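Side-chain contacts in NF-kappa-B inhibitor beta (Mus musculus, PDB 1OY3), which inhibits NF-kappa-B by binding it and holding it in the cytoplasm, although its unphosphorylated form can accompany the factor into the nucleus: residues A52-E57 and L82-R87; C191-T194 and V200-Q203; T194-A199 and A214-T219. One frame throughout, in Å; residues are numbered along the deposited sequence.

Contact 1. Residues A52-E57 and L82-R87; sequences AAILGE and LHLACR
Ankyrin repeats 2 and 3 stack here through helices 48-55 and 81-85, with Ala53 and Ile54 of the one facing Leu84 of the other, the side-by-side helix packing by which an ankyrin array is built. The backbones come close where both helices carry an alanine: the CA atoms of Ala53 and Ala85 are 5.4 Å apart, and those of Ile54 and Leu84 5.9 Å. The Ala53 methyl is directed at the neighbouring helix and rests against the root of the leucine, with Ala53 CB 4.3 Å from Leu84 CB. Ile54, one residue on, reaches the same leucine farther out along its chain. Its CG1 lies anti to the carbonyl carbon (chi1 -71°), which carries the longer branch to the leucine and leaves CG2 anti to the backbone N. The two branched chains cross obliquely, Ile54 CD1 lying 4.0 Å from Leu84 CD1. No hydrogen bond joins the segments, and all three touching residues are buried. The partner protein continues this surface: an apolar side chain of that other chain packs on Ile54, whose carbonyl O also accepts a hydrogen bond from a basic side chain there. His83 packs on Pro161 and Val164 of helix 161-167, and its NE2 bonds to His159 O just before that helix. A Schellman motif at Gly56 ends helix 48-55, Glu57 N donating to Ala52 O over 3.2 Å. Within 82-87 Leu84 CD2 meets the Arg87 guanidinium in plane at its edge, while Leu84 CD1 turns across the contact, 3.9 Å from Ile54 CG1.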
# COMPACT_ATOMS: atom_id res chain seq x y z
N ALA C 52 18.99 1.56 1.13
CA ALA C 52 19.56 2.89 0.97
C ALA C 52 18.44 3.92 0.82
O ALA C 52 18.52 5.03 1.37
CB ALA C 52 20.47 2.91 -0.27
N ALA C 53 17.39 3.55 0.09
CA ALA C 53 16.25 4.44 -0.12
C ALA C 53 15.52 4.75 1.18
O ALA C 53 15.16 5.90 1.45
CB ALA C 53 15.28 3.83 -1.13
N ILE C 54 15.30 3.72 1.98
CA ILE C 54 14.62 3.87 3.25
C ILE C 54 15.41 4.79 4.16
O ILE C 54 14.84 5.63 4.86
CB ILE C 54 14.42 2.50 3.95
CG1 ILE C 54 13.37 1.68 3.20
CG2 ILE C 54 14.00 2.69 5.40
CD1 ILE C 54 13.36 0.22 3.56
N LEU C 55 16.73 4.64 4.14
CA LEU C 55 17.60 5.45 4.97
C LEU C 55 17.72 6.89 4.46
O LEU C 55 18.25 7.76 5.16
CB LEU C 55 19.00 4.82 5.06
CG LEU C 55 19.10 3.49 5.82
CD1 LEU C 55 20.55 2.97 5.77
CD2 LEU C 55 18.65 3.69 7.26
N GLY C 56 17.23 7.12 3.24
CA GLY C 56 17.28 8.45 2.66
C GLY C 56 18.69 8.93 2.36
O GLY C 56 18.98 10.12 2.46
N GLU C 57 19.57 8.01 1.98
CA GLU C 57 20.96 8.35 1.67
C GLU C 57 21.19 8.51 0.16
O GLU C 57 21.50 7.54 -0.53
CB GLU C 57 21.88 7.27 2.24
CG GLU C 57 21.84 7.18 3.75
CD GLU C 57 22.68 6.03 4.30
OE1 GLU C 57 23.09 6.11 5.47
OE2 GLU C 57 22.92 5.05 3.56
N LEU C 82 11.99 3.48 -5.50
CA LEU C 82 11.31 4.77 -5.65
C LEU C 82 10.08 4.84 -4.76
O LEU C 82 9.78 5.89 -4.21
CB LEU C 82 10.89 5.03 -7.11
CG LEU C 82 10.17 6.38 -7.34
CD1 LEU C 82 11.07 7.51 -6.86
CD2 LEU C 82 9.81 6.59 -8.83
N HIS C 83 9.36 3.73 -4.62
CA HIS C 83 8.17 3.71 -3.77
C HIS C 83 8.52 4.02 -2.33
O HIS C 83 7.81 4.74 -1.66
CB HIS C 83 7.49 2.33 -3.77
CG HIS C 83 6.49 2.14 -4.86
ND1 HIS C 83 6.74 1.38 -5.98
CD2 HIS C 83 5.22 2.61 -5.01
CE1 HIS C 83 5.68 1.38 -6.76
NE2 HIS C 83 4.74 2.12 -6.19
N LEU C 84 9.62 3.43 -1.87
CA LEU C 84 10.09 3.61 -0.51
C LEU C 84 10.51 5.06 -0.26
O LEU C 84 10.24 5.61 0.80
CB LEU C 84 11.25 2.65 -0.21
CG LEU C 84 10.87 1.16 -0.33
CD1 LEU C 84 12.12 0.29 -0.21
CD2 LEU C 84 9.87 0.82 0.77
N ALA C 85 11.16 5.66 -1.25
CA ALA C 85 11.59 7.04 -1.12
C ALA C 85 10.37 7.91 -0.88
O ALA C 85 10.43 8.85 -0.09
CB ALA C 85 12.32 7.50 -2.40
N CYS C 86 9.28 7.59 -1.56
CA CYS C 86 8.05 8.38 -1.44
C CYS C 86 7.31 8.20 -0.13
O CYS C 86 6.31 8.86 0.11
CB CYS C 86 7.10 8.07 -2.59
SG CYS C 86 7.79 8.44 -4.19
N ARG C 87 7.79 7.30 0.71
CA ARG C 87 7.14 7.02 1.98
C ARG C 87 7.88 7.73 3.10
O ARG C 87 7.30 8.07 4.13
CB ARG C 87 7.14 5.51 2.26
CG ARG C 87 6.66 4.66 1.11
CD ARG C 87 6.82 3.18 1.45
NE ARG C 87 5.91 2.74 2.50
CZ ARG C 87 6.13 1.69 3.29
NH1 ARG C 87 7.24 0.98 3.16
NH2 ARG C 87 5.23 1.35 4.20

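Contact 2. Residues C191-T194 and V200-Q203; sequences CGRT and VEAQ
The Arg193 guanidinium meets the Glu201 carboxylate edge-on: Glu201 CD lies in the guanidinium plane, beside NH1, and the two flat groups are turned 63° against each other. Such a twist does not allow a flat, two-nitrogen pairing, and NH1 alone serves both carboxylate oxygens. Of these bonds, each weak, that to Glu201 OE2 is the shorter at 2.9 Å but strongly bent (127°), while that to OE1 is nearly straight though NH1 and OE1 are 3.3 Å apart. Arg193 CD also touches Glu201 OE1, at 3.3 Å. A bend at chi3 (-76°) swings the guanidinium out of the line of its chain, whereas Glu201 runs extended beyond CG; the two side chains cross at about a right angle. In ankyrin repeat 5 this salt bridge ties the residue just before the Thr194 N-cap to Glu201 on the helix that Thr194 begins, linking the loop before the helix to a residue seven positions along. The remaining guanidinium nitrogens are held by the loop: NE pairs with Glu188 and NH2 bonds to Thr190 OG1. A basic side chain of the partner protein also comes close to NH1, where the carboxylates of Glu201 and Glu188 probably offset the gathered positive charge.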
# COMPACT_ATOMS: atom_id res chain seq x y z
N CYS C 191 -10.94 1.48 -5.52
CA CYS C 191 -12.18 2.15 -5.88
C CYS C 191 -11.96 3.24 -6.92
O CYS C 191 -12.75 4.17 -7.05
CB CYS C 191 -12.86 2.73 -4.64
SG CYS C 191 -11.78 3.59 -3.53
N GLY C 192 -10.87 3.11 -7.67
CA GLY C 192 -10.57 4.04 -8.73
C GLY C 192 -10.26 5.47 -8.35
O GLY C 192 -10.58 6.40 -9.09
N ARG C 193 -9.63 5.67 -7.20
CA ARG C 193 -9.27 7.02 -6.81
C ARG C 193 -8.08 7.51 -7.64
O ARG C 193 -7.12 6.79 -7.86
CB ARG C 193 -8.94 7.07 -5.33
CG ARG C 193 -10.15 6.78 -4.45
CD ARG C 193 -9.77 6.63 -3.01
NE ARG C 193 -9.16 5.33 -2.79
CZ ARG C 193 -8.83 4.85 -1.60
NH1 ARG C 193 -9.06 5.57 -0.51
NH2 ARG C 193 -8.33 3.63 -1.49
N THR C 194 -8.18 8.74 -8.13
CA THR C 194 -7.11 9.35 -8.92
C THR C 194 -6.23 10.10 -7.93
O THR C 194 -6.56 10.19 -6.74
CB THR C 194 -7.67 10.40 -9.91
OG1 THR C 194 -8.36 11.42 -9.16
CG2 THR C 194 -8.64 9.77 -10.90
N VAL C 200 -7.56 14.95 -1.92
CA VAL C 200 -8.75 15.42 -1.21
C VAL C 200 -8.91 14.61 0.09
O VAL C 200 -9.17 15.17 1.15
CB VAL C 200 -10.01 15.29 -2.08
CG1 VAL C 200 -11.24 15.74 -1.31
CG2 VAL C 200 -9.85 16.15 -3.32
N GLU C 201 -8.73 13.30 -0.00
CA GLU C 201 -8.83 12.45 1.18
C GLU C 201 -7.76 12.87 2.18
O GLU C 201 -7.99 12.86 3.38
CB GLU C 201 -8.66 10.98 0.81
CG GLU C 201 -9.81 10.42 0.00
CD GLU C 201 -9.89 8.91 0.06
OE1 GLU C 201 -10.91 8.35 -0.40
OE2 GLU C 201 -8.93 8.28 0.58
N ALA C 202 -6.60 13.24 1.65
CA ALA C 202 -5.46 13.66 2.48
C ALA C 202 -5.62 15.09 3.00
O ALA C 202 -4.81 15.54 3.82
CB ALA C 202 -4.18 13.56 1.67
N GLN C 203 -6.65 15.79 2.52
CA GLN C 203 -6.92 17.17 2.89
C GLN C 203 -5.65 18.01 2.67
O GLN C 203 -5.41 18.99 3.38
CB GLN C 203 -7.37 17.26 4.36
CG GLN C 203 -8.65 16.47 4.68
CD GLN C 203 -9.89 17.05 4.03
OE1 GLN C 203 -10.43 18.07 4.47
NE2 GLN C 203 -10.36 16.40 2.97

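Contact 3. Residues T194-A199 and A214-T219; sequences TPLHLA and AGADPT
Leu196 presses its CD1 methyl against the backbone and side chain of Ala216, the carbon lying 3.4 Å from Ala216 O and 3.5 Å from Ala216 CB. The branch point joins in, with Leu196 CG 3.6 Å from the same alanine methyl, so the leucine sits over Ala216 with its fork. CD1 then extends along the chain to Pro218, 3.8 Å from its CA. Placing CG anti to the carbonyl carbon (chi1 -74°) directs the side chain from the first turn of helix 195-201 to the strip of loop that follows helix 205-213. Leu208, Leu211 and Leu212 of that second helix of the repeat also touch Leu196. Thr194 to His197 read Thr-Pro-Leu-His, the TPLH signature of ankyrin repeats, and here the motif fixes the helix start that carries Leu196. Thr194 OG1 caps His197 N at 3.3 Å, while Thr194 N donates almost straight (172°) to His197 ND1 over 3.2 Å, the reciprocal pair of a capping box. The amide approaches tilted 24° from the imidazole plane. A further hydrogen bond joins Thr194 OG1 to His197 ND1 at 2.9 Å, so three bonds, one of them between the two side chains, join threonine and histidine. The far ring nitrogen, His197 NE2, bonds to Arg226 O in ankyrin repeat 6, which fixes the ring against the next unit. On the loop side, Gly215 closes helix 205-213 with a Schellman motif, and Asp217 N is held by Asn185 OD1 from repeat 4.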
# COMPACT_ATOMS: atom_id res chain seq x y z
N THR C 194 -8.18 8.74 -8.13
CA THR C 194 -7.11 9.35 -8.92
C THR C 194 -6.23 10.10 -7.93
O THR C 194 -6.56 10.19 -6.74
CB THR C 194 -7.67 10.40 -9.91
OG1 THR C 194 -8.36 11.42 -9.16
CG2 THR C 194 -8.64 9.77 -10.90
N PRO C 195 -5.09 10.65 -8.39
CA PRO C 195 -4.25 11.40 -7.46
C PRO C 195 -5.06 12.53 -6.81
O PRO C 195 -4.91 12.80 -5.61
CB PRO C 195 -3.15 11.92 -8.37
CG PRO C 195 -2.96 10.79 -9.30
CD PRO C 195 -4.37 10.38 -9.64
N LEU C 196 -5.93 13.17 -7.59
CA LEU C 196 -6.75 14.25 -7.06
C LEU C 196 -7.68 13.76 -5.96
O LEU C 196 -7.93 14.49 -5.00
CB LEU C 196 -7.57 14.93 -8.17
CG LEU C 196 -6.82 15.85 -9.15
CD1 LEU C 196 -7.77 16.34 -10.23
CD2 LEU C 196 -6.23 17.03 -8.40
N HIS C 197 -8.20 12.54 -6.08
CA HIS C 197 -9.09 12.00 -5.05
C HIS C 197 -8.29 11.76 -3.78
O HIS C 197 -8.77 12.02 -2.67
CB HIS C 197 -9.72 10.67 -5.47
CG HIS C 197 -10.87 10.80 -6.43
ND1 HIS C 197 -10.73 10.59 -7.79
CD2 HIS C 197 -12.17 11.08 -6.22
CE1 HIS C 197 -11.91 10.73 -8.37
NE2 HIS C 197 -12.80 11.03 -7.44
N LEU C 198 -7.06 11.26 -3.94
CA LEU C 198 -6.21 11.00 -2.79
C LEU C 198 -5.84 12.29 -2.08
O LEU C 198 -5.83 12.35 -0.86
CB LEU C 198 -4.95 10.24 -3.21
CG LEU C 198 -5.25 8.90 -3.90
CD1 LEU C 198 -3.96 8.23 -4.32
CD2 LEU C 198 -6.04 8.00 -2.97
N ALA C 199 -5.54 13.33 -2.84
CA ALA C 199 -5.17 14.59 -2.22
C ALA C 199 -6.35 15.12 -1.40
O ALA C 199 -6.15 15.66 -0.32
CB ALA C 199 -4.77 15.60 -3.28
N ALA C 214 -1.08 21.33 -12.80
CA ALA C 214 -0.41 20.47 -13.79
C ALA C 214 -1.40 19.80 -14.74
O ALA C 214 -1.00 19.01 -15.60
CB ALA C 214 0.45 19.43 -13.11
N GLY C 215 -2.68 20.10 -14.58
CA GLY C 215 -3.68 19.56 -15.48
C GLY C 215 -4.35 18.23 -15.16
O GLY C 215 -4.84 17.56 -16.07
N ALA C 216 -4.37 17.84 -13.89
CA ALA C 216 -5.03 16.60 -13.51
C ALA C 216 -6.53 16.80 -13.75
O ALA C 216 -7.13 17.75 -13.24
CB ALA C 216 -4.76 16.29 -12.03
N ASP C 217 -7.12 15.90 -14.53
CA ASP C 217 -8.54 15.98 -14.87
C ASP C 217 -9.49 15.88 -13.67
O ASP C 217 -9.78 14.80 -13.19
CB ASP C 217 -8.89 14.88 -15.88
CG ASP C 217 -10.28 15.04 -16.45
OD1 ASP C 217 -10.63 14.28 -17.38
OD2 ASP C 217 -11.02 15.93 -15.97
N PRO C 218 -10.03 17.02 -13.22
CA PRO C 218 -10.95 17.07 -12.08
C PRO C 218 -12.32 16.43 -12.34
O PRO C 218 -13.18 16.41 -11.45
CB PRO C 218 -11.05 18.55 -11.79
CG PRO C 218 -11.05 19.13 -13.16
CD PRO C 218 -9.96 18.35 -13.87
N THR C 219 -12.52 15.90 -13.54
CA THR C 219 -13.79 15.28 -13.89
C THR C 219 -13.79 13.75 -13.70
O THR C 219 -14.79 13.09 -13.95
CB THR C 219 -14.16 15.59 -15.36
OG1 THR C 219 -15.56 15.39 -15.54
CG2 THR C 219 -13.43 14.65 -16.31

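Overall arrangement
Along the chain, contact 1 closes before contacts 2 and 3 begin. It joins ankyrin repeats 2 and 3 near the middle of the elongated array, whereas the other two lie inside repeat 5, with about 23 and 24 Å between their centres and that of contact 1. Contacts 2 and 3 are neighbours, centres about 8 Å apart: both use helix 195-201 and share Thr194, and they touch where Arg193 CB meets Leu198 CD2 at 3.9 Å. One thus stacks consecutive repeats, while the others fasten the first helix of a single repeat to the loop before it and to the loop that follows the repeat's second helix, 205-213. The partner protein reaches contacts 1 and 2 but not contact 3.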